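Local coordinates for Lmo0325 protein (Listeria monocytogenes EGD-e, PDB 4RYK), which is a putative transcriptional regulator that probably binds DNA through a helix-turn-helix domain joined to an all-helical Rgg-type C-terminal domain, at residues 218-224 / 256-260. Sequence-based numbering, arbitrary orientation.
Sequences NKINYAN and IWMKE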
ATOM      1  N   ASN A 218       2.184  -5.067  32.409  1.00 61.70           N
ATOM      2  CA  ASN A 218       3.465  -5.213  33.046  1.00 63.24           C
ATOM      3  C   ASN A 218       4.196  -6.511  32.705  1.00 62.81           C
ATOM      4  O   ASN A 218       4.917  -7.059  33.546  1.00 65.91           O
ATOM      5  CB  ASN A 218       3.281  -5.138  34.561  1.00 69.27           C
ATOM      6  CG  ASN A 218       4.536  -4.735  35.260  1.00 71.36           C
ATOM      7  OD1 ASN A 218       5.266  -3.894  34.776  1.00 72.10           O
ATOM      8  ND2 ASN A 218       4.806  -5.350  36.392  1.00 80.80           N
ATOM      9  N   LYS A 219       4.017  -6.998  31.480  1.00 58.39           N
ATOM     10  CA  LYS A 219       4.775  -8.136  30.994  1.00 57.61           C
ATOM     11  C   LYS A 219       5.847  -7.584  30.108  1.00 56.88           C
ATOM     12  O   LYS A 219       5.694  -7.552  28.876  1.00 55.20           O
ATOM     13  CB  LYS A 219       3.866  -9.048  30.214  1.00 60.98           C
ATOM     14  CG  LYS A 219       2.739  -9.629  31.059  1.00 66.87           C
ATOM     15  CD  LYS A 219       2.218 -10.902  30.416  1.00 69.10           C
ATOM     16  CE  LYS A 219       1.340 -11.687  31.383  1.00 76.91           C
ATOM     17  NZ  LYS A 219      -0.073 -11.290  31.152  1.00 77.02           N
ATOM     18  N   ILE A 220       6.906  -7.094  30.733  1.00 56.35           N
ATOM     19  CA  ILE A 220       7.909  -6.257  30.068  1.00 58.91           C
ATOM     20  C   ILE A 220       8.879  -7.030  29.152  1.00 57.25           C
ATOM     21  O   ILE A 220       9.252  -6.535  28.058  1.00 52.40           O
ATOM     22  CB  ILE A 220       8.633  -5.376  31.105  1.00 59.87           C
ATOM     23  CG1 ILE A 220       7.606  -4.483  31.811  1.00 61.78           C
ATOM     24  CG2 ILE A 220       9.675  -4.476  30.447  1.00 61.25           C
ATOM     25  CD1 ILE A 220       6.730  -3.636  30.893  1.00 63.99           C
ATOM     26  N   ASN A 221       9.236  -8.248  29.547  1.00 55.45           N
ATOM     27  CA  ASN A 221       9.995  -9.141  28.655  1.00 59.35           C
ATOM     28  C   ASN A 221       9.267  -9.331  27.333  1.00 56.94           C
ATOM     29  O   ASN A 221       9.847  -9.205  26.283  1.00 54.95           O
ATOM     30  CB  ASN A 221      10.207 -10.516  29.275  1.00 60.21           C
ATOM     31  CG  ASN A 221      11.053 -10.455  30.523  1.00 69.61           C
ATOM     32  OD1 ASN A 221      11.760  -9.466  30.758  1.00 72.30           O
ATOM     33  ND2 ASN A 221      10.996 -11.510  31.341  1.00 71.40           N
ATOM     34  N   TYR A 222       7.991  -9.665  27.421  1.00 55.28           N
ATOM     35  CA  TYR A 222       7.192  -9.891  26.238  1.00 54.45           C
ATOM     36  C   TYR A 222       6.988  -8.597  25.440  1.00 49.86           C
ATOM     37  O   TYR A 222       7.001  -8.624  24.220  1.00 45.73           O
ATOM     38  CB  TYR A 222       5.853 -10.497  26.637  1.00 56.49           C
ATOM     39  CG  TYR A 222       5.895 -11.949  27.100  1.00 60.89           C
ATOM     40  CD1 TYR A 222       7.061 -12.718  27.032  1.00 63.12           C
ATOM     41  CD2 TYR A 222       4.736 -12.563  27.560  1.00 62.40           C
ATOM     42  CE1 TYR A 222       7.062 -14.040  27.445  1.00 66.99           C
ATOM     43  CE2 TYR A 222       4.726 -13.880  27.968  1.00 63.26           C
ATOM     44  CZ  TYR A 222       5.887 -14.620  27.905  1.00 67.45           C
ATOM     45  OH  TYR A 222       5.865 -15.953  28.320  1.00 75.44           O
ATOM     46  N   ALA A 223       6.786  -7.489  26.142  1.00 45.89           N
ATOM     47  CA  ALA A 223       6.584  -6.213  25.497  1.00 46.10           C
ATOM     48  C   ALA A 223       7.810  -5.881  24.676  1.00 43.80           C
ATOM     49  O   ALA A 223       7.684  -5.439  23.556  1.00 45.32           O
ATOM     50  CB  ALA A 223       6.320  -5.111  26.504  1.00 44.68           C
ATOM     51  N   ASN A 224       8.982  -6.125  25.223  1.00 44.91           N
ATOM     52  CA  ASN A 224      10.227  -5.941  24.488  1.00 45.88           C
ATOM     53  C   ASN A 224      10.284  -6.823  23.281  1.00 45.84           C
ATOM     54  O   ASN A 224      10.699  -6.382  22.219  1.00 43.73           O
ATOM     55  CB  ASN A 224      11.458  -6.191  25.384  1.00 48.92           C
ATOM     56  CG  ASN A 224      11.868  -4.937  26.147  1.00 50.26           C
ATOM     57  OD1 ASN A 224      12.134  -3.919  25.536  1.00 51.81           O
ATOM     58  ND2 ASN A 224      11.854  -4.982  27.468  1.00 47.56           N
ATOM     59  N   ILE A 256       8.665   1.726  27.596  1.00 47.21           N
ATOM     60  CA  ILE A 256       9.434   0.628  28.134  1.00 49.51           C
ATOM     61  C   ILE A 256      10.697   1.089  28.850  1.00 50.79           C
ATOM     62  O   ILE A 256      11.050   0.558  29.913  1.00 50.49           O
ATOM     63  CB  ILE A 256       9.754  -0.394  27.057  1.00 50.42           C
ATOM     64  CG1 ILE A 256       8.434  -1.050  26.590  1.00 48.65           C
ATOM     65  CG2 ILE A 256      10.723  -1.436  27.604  1.00 52.42           C
ATOM     66  CD1 ILE A 256       8.593  -2.082  25.499  1.00 49.25           C
ATOM     67  N   TRP A 257      11.356   2.086  28.304  1.00 49.37           N
ATOM     68  CA  TRP A 257      12.471   2.679  29.026  1.00 51.93           C
ATOM     69  C   TRP A 257      12.051   3.201  30.387  1.00 54.18           C
ATOM     70  O   TRP A 257      12.774   2.999  31.382  1.00 58.16           O
ATOM     71  CB  TRP A 257      13.140   3.790  28.221  1.00 50.59           C
ATOM     72  CG  TRP A 257      14.067   3.265  27.167  1.00 51.15           C
ATOM     73  CD1 TRP A 257      14.699   2.062  27.158  1.00 53.20           C
ATOM     74  CD2 TRP A 257      14.475   3.938  25.972  1.00 50.00           C
ATOM     75  NE1 TRP A 257      15.472   1.946  26.031  1.00 53.18           N
ATOM     76  CE2 TRP A 257      15.366   3.092  25.298  1.00 50.81           C
ATOM     77  CE3 TRP A 257      14.193   5.194  25.423  1.00 50.48           C
ATOM     78  CZ2 TRP A 257      15.959   3.440  24.078  1.00 51.28           C
ATOM     79  CZ3 TRP A 257      14.799   5.550  24.222  1.00 50.17           C
ATOM     80  CH2 TRP A 257      15.672   4.669  23.564  1.00 48.95           C
HETATM   81  N   MSE A 258      10.893   3.846  30.468  1.00 51.89           N
HETATM   82  CA  MSE A 258      10.431   4.350  31.761  1.00 55.22           C
HETATM   83  C   MSE A 258      10.251   3.228  32.744  1.00 57.89           C
HETATM   84  O   MSE A 258      10.630   3.328  33.882  1.00 64.67           O
HETATM   85  CB  MSE A 258       9.141   5.152  31.621  1.00 55.04           C
HETATM   86  CG  MSE A 258       9.409   6.407  30.813  1.00 52.76           C
HETATM   87 SE   MSE A 258       7.953   7.707  30.887  0.71 50.16          SE
HETATM   88  CE  MSE A 258       7.013   7.109  29.287  1.00 49.60           C
ATOM     89  N   LYS A 259       9.684   2.143  32.286  1.00 60.05           N
ATOM     90  CA  LYS A 259       9.517   0.966  33.091  1.00 64.68           C
ATOM     91  C   LYS A 259      10.825   0.285  33.421  1.00 65.80           C
ATOM     92  O   LYS A 259      10.890  -0.423  34.395  1.00 63.11           O
ATOM     93  CB  LYS A 259       8.666  -0.052  32.348  1.00 67.02           C
ATOM     94  CG  LYS A 259       7.205   0.314  32.242  1.00 71.71           C
ATOM     95  CD  LYS A 259       6.518   0.172  33.583  1.00 78.33           C
ATOM     96  CE  LYS A 259       6.304  -1.281  33.953  1.00 81.87           C
ATOM     97  NZ  LYS A 259       6.604  -1.452  35.397  1.00 90.76           N
ATOM     98  N   GLU A 260      11.849   0.438  32.596  1.00 64.04           N
ATOM     99  CA  GLU A 260      13.118  -0.188  32.904  1.00 67.02           C
ATOM    100  C   GLU A 260      13.991   0.747  33.730  1.00 69.18           C
ATOM    101  O   GLU A 260      15.204   0.624  33.690  1.00 72.52           O
ATOM    102  CB  GLU A 260      13.838  -0.588  31.619  1.00 65.16           C
ATOM    103  CG  GLU A 260      13.189  -1.771  30.922  1.00 63.83           C
ATOM    104  CD  GLU A 260      13.726  -2.008  29.517  1.00 62.96           C
ATOM    105  OE1 GLU A 260      14.314  -1.080  28.902  1.00 60.45           O
ATOM    106  OE2 GLU A 260      13.546  -3.135  29.013  1.00 58.33           O
TER
HETATM  107  O   HOH W   1      13.854  -1.598  26.138  1.00 59.70           O
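Asn-224 and Glu-260 approach from opposite directions across the antiparallel hairpin of helices 220-235 and 243-259, within the Rgg-type C-terminal domain, which belongs to the TPR clan of helical repeats. The start of the first helix faces the close of the second, and the amide and carboxylate planes lie 24° apart. Asn-224 ND2 donates to Glu-260 OE2 over 2.9 Å, and the N-H...O angle of 145° shows a moderately bent bond. ND2 comes to the anti side of OE2, 30° out of the carboxylate plane. A water closes the circuit, donating to Asn-224 OD1 and to Glu-260 OE1 (2.8 Å); both ends of each flat group are thereby engaged, which should limit their rotation.

Beneath this polar bridge lies Ile-256. Its CG2, opposite the backbone N, points to Asn-224 and sits 3.5 Å from Asn-224 OD1 and 4.3 Å from Ile-220 CG2. CG1, beside that N, carries CD1 to within 3.9 Å of Ala-223 CB. Ile-215 of helix 197-216 touches both Ile-256 and Ala-223, tying the hairpin to the preceding helix.

At the exposed margin, Asn-218 is the C-prime residue of the Schellman motif ending that preceding helix. The Lys-259 chain, bent at chi2, chi3 and chi4, passes Ile-220 with CE 3.9 Å from CD1, then crosses Asn-218 at about a right angle. There Asn-218 OD1 lies alongside the Lys-259 CE-NZ bond, 2.9 Å from both CE and NZ, so the hydrogen bond from NZ is poorly directed, weak and doubtful.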